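Local coordinates for aminopeptidase YwaD (Bacillus subtilis, PDB 6HC6), which is a secreted two-zinc aminopeptidase that releases a range of N-terminal amino acids from oligopeptides by hydrolysis, at residues Y130-G135 with A149-G154. Numbering follows the deposited sequence.
Sequences YNAGLG and ALISRG
The carboxamide of N131 meets L150 at its oxygen end: L150 CD2 lies 3.4 Å from N131 OD1, while N131 ND2 at the other end is bonded to T210 O. The two side chains run alongside each other on one face of a parallel strand pair in the PA domain; Y130 and A149 occupy the opposite face, where helix 158-167 packs on A149.

Two bonds define the pairing. L150 N reaches Y130 O at 2.8 Å and is essentially straight (179°), and A132 N returns to L150 O at 3.0 Å. A water donates to the same L150 O at 2.9 Å and accepts from G133 N.

From A132 the segment 130-135 folds into a type II' turn ending at G135, closed by G135 N on A132 O. The pairing continues through G133 O, which takes S152 N at 2.7 Å but with a more bent N-H...O angle of 151°. I151 CG2 packs against the turn backbone, 3.4 Å from L134 O.

With OG anti to the backbone N (chi1 170°), the S152 hydroxyl bonds R153 O at 2.9 Å. An alanine here would probably leave the R153 carbonyl without that donor and open a small gap beside L134 CD2, which the hydroxyl now borders. K161 NZ bonds the carbonyls of L134, S152 and G154, which draws the turn and the end of 149-154 together; L134 CD2 rests 3.5 Å from R153 O.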
ATOM      1  N   TYR A 130      11.245  10.725  28.575  1.00 27.33           N
ATOM      2  CA  TYR A 130      11.823  12.036  28.296  1.00 29.68           C
ATOM      3  C   TYR A 130      10.954  12.737  27.261  1.00 32.63           C
ATOM      4  O   TYR A 130      10.806  12.240  26.144  1.00 30.09           O
ATOM      5  CB  TYR A 130      13.268  11.916  27.796  1.00 31.86           C
ATOM      6  CG  TYR A 130      13.856  13.244  27.344  1.00 31.16           C
ATOM      7  CD1 TYR A 130      14.477  14.097  28.249  1.00 34.92           C
ATOM      8  CD2 TYR A 130      13.772  13.647  26.013  1.00 34.66           C
ATOM      9  CE1 TYR A 130      15.001  15.311  27.840  1.00 40.09           C
ATOM     10  CE2 TYR A 130      14.290  14.863  25.601  1.00 32.40           C
ATOM     11  CZ  TYR A 130      14.903  15.686  26.519  1.00 35.79           C
ATOM     12  OH  TYR A 130      15.422  16.891  26.112  1.00 43.61           O
ATOM     13  N   ASN A 131      10.399  13.895  27.620  1.00 28.89           N
ATOM     14  CA  ASN A 131       9.532  14.622  26.695  1.00 31.41           C
ATOM     15  C   ASN A 131      10.372  15.426  25.711  1.00 30.52           C
ATOM     16  O   ASN A 131      11.045  16.392  26.098  1.00 31.81           O
ATOM     17  CB  ASN A 131       8.584  15.537  27.461  1.00 32.84           C
ATOM     18  CG  ASN A 131       7.543  14.763  28.233  1.00 35.40           C
ATOM     19  OD1 ASN A 131       7.159  13.671  27.837  1.00 35.46           O
ATOM     20  ND2 ASN A 131       7.087  15.322  29.347  1.00 38.05           N
ATOM     21  N   ALA A 132      10.298  15.053  24.434  1.00 29.82           N
ATOM     22  CA  ALA A 132      11.151  15.632  23.405  1.00 34.87           C
ATOM     23  C   ALA A 132      10.393  16.509  22.420  1.00 32.00           C
ATOM     24  O   ALA A 132      10.950  16.862  21.376  1.00 33.63           O
ATOM     25  CB  ALA A 132      11.887  14.525  22.657  1.00 32.01           C
ATOM     26  N   GLY A 133       9.150  16.873  22.722  1.00 31.02           N
ATOM     27  CA  GLY A 133       8.421  17.758  21.827  1.00 32.14           C
ATOM     28  C   GLY A 133       8.275  17.109  20.466  1.00 27.92           C
ATOM     29  O   GLY A 133       7.846  15.960  20.351  1.00 31.09           O
ATOM     30  N   LEU A 134       8.671  17.835  19.414  1.00 29.07           N
ATOM     31  CA  LEU A 134       8.581  17.320  18.051  1.00 28.74           C
ATOM     32  C   LEU A 134       9.805  16.516  17.620  1.00 34.35           C
ATOM     33  O   LEU A 134       9.790  15.928  16.536  1.00 32.85           O
ATOM     34  CB  LEU A 134       8.360  18.474  17.066  1.00 32.77           C
ATOM     35  CG  LEU A 134       7.038  19.211  17.275  1.00 40.30           C
ATOM     36  CD1 LEU A 134       6.984  20.486  16.446  1.00 45.37           C
ATOM     37  CD2 LEU A 134       5.879  18.277  16.920  1.00 38.13           C
ATOM     38  N   GLY A 135      10.861  16.470  18.427  1.00 33.42           N
ATOM     39  CA  GLY A 135      11.979  15.606  18.117  1.00 33.53           C
ATOM     40  C   GLY A 135      13.088  16.225  17.296  1.00 36.02           C
ATOM     41  O   GLY A 135      13.886  15.485  16.710  1.00 33.89           O
ATOM     42  N   ALA A 149      12.254   8.270  24.661  1.00 27.42           N
ATOM     43  CA  ALA A 149      11.885   9.565  24.105  1.00 28.10           C
ATOM     44  C   ALA A 149      10.420   9.548  23.704  1.00 27.98           C
ATOM     45  O   ALA A 149       9.996   8.701  22.911  1.00 30.76           O
ATOM     46  CB  ALA A 149      12.765   9.905  22.905  1.00 27.31           C
ATOM     47  N   LEU A 150       9.650  10.481  24.245  1.00 28.23           N
ATOM     48  CA  LEU A 150       8.244  10.649  23.891  1.00 24.29           C
ATOM     49  C   LEU A 150       8.141  11.865  22.979  1.00 27.43           C
ATOM     50  O   LEU A 150       8.434  12.990  23.398  1.00 28.53           O
ATOM     51  CB  LEU A 150       7.392  10.810  25.152  1.00 25.47           C
ATOM     52  CG  LEU A 150       5.891  11.013  24.967  1.00 27.23           C
ATOM     53  CD1 LEU A 150       5.221   9.789  24.339  1.00 28.21           C
ATOM     54  CD2 LEU A 150       5.268  11.324  26.321  1.00 26.26           C
ATOM     55  N   ILE A 151       7.732  11.637  21.734  1.00 25.20           N
ATOM     56  CA  ILE A 151       7.788  12.632  20.673  1.00 25.49           C
ATOM     57  C   ILE A 151       6.396  12.786  20.090  1.00 27.97           C
ATOM     58  O   ILE A 151       5.750  11.793  19.740  1.00 25.91           O
ATOM     59  CB  ILE A 151       8.783  12.218  19.572  1.00 26.75           C
ATOM     60  CG1 ILE A 151      10.124  11.804  20.188  1.00 30.63           C
ATOM     61  CG2 ILE A 151       8.972  13.349  18.564  1.00 26.87           C
ATOM     62  CD1 ILE A 151      11.156  11.358  19.166  1.00 29.90           C
ATOM     63  N   SER A 152       5.939  14.020  19.974  1.00 25.55           N
ATOM     64  CA  SER A 152       4.697  14.255  19.259  1.00 27.13           C
ATOM     65  C   SER A 152       4.945  14.143  17.765  1.00 31.58           C
ATOM     66  O   SER A 152       6.002  14.526  17.262  1.00 32.98           O
ATOM     67  CB  SER A 152       4.130  15.633  19.581  1.00 34.17           C
ATOM     68  OG  SER A 152       3.047  15.939  18.721  1.00 34.57           O
ATOM     69  N   ARG A 153       3.960  13.614  17.057  1.00 27.09           N
ATOM     70  CA  ARG A 153       3.992  13.680  15.605  1.00 26.32           C
ATOM     71  C   ARG A 153       3.947  15.138  15.159  1.00 28.57           C
ATOM     72  O   ARG A 153       3.404  16.006  15.855  1.00 30.22           O
ATOM     73  CB  ARG A 153       2.819  12.881  15.037  1.00 30.34           C
ATOM     74  CG  ARG A 153       2.542  13.078  13.561  1.00 32.48           C
ATOM     75  CD  ARG A 153       1.287  12.336  13.129  1.00 29.53           C
ATOM     76  NE  ARG A 153       1.214  12.276  11.663  1.00 29.27           N
ATOM     77  CZ  ARG A 153       0.104  12.011  10.984  1.00 38.52           C
ATOM     78  NH1 ARG A 153      -1.026  11.788  11.641  1.00 34.93           N
ATOM     79  NH2 ARG A 153       0.118  11.983   9.651  1.00 31.79           N
ATOM     80  N   GLY A 154       4.562  15.416  14.015  1.00 28.95           N
ATOM     81  CA  GLY A 154       4.510  16.733  13.403  1.00 34.39           C
ATOM     82  C   GLY A 154       5.834  17.263  12.882  1.00 41.18           C
ATOM     83  O   GLY A 154       6.904  16.991  13.432  1.00 35.09           O
TER
HETATM   84  O   HOH W   1       6.922  15.239  24.326  1.00 44.36           O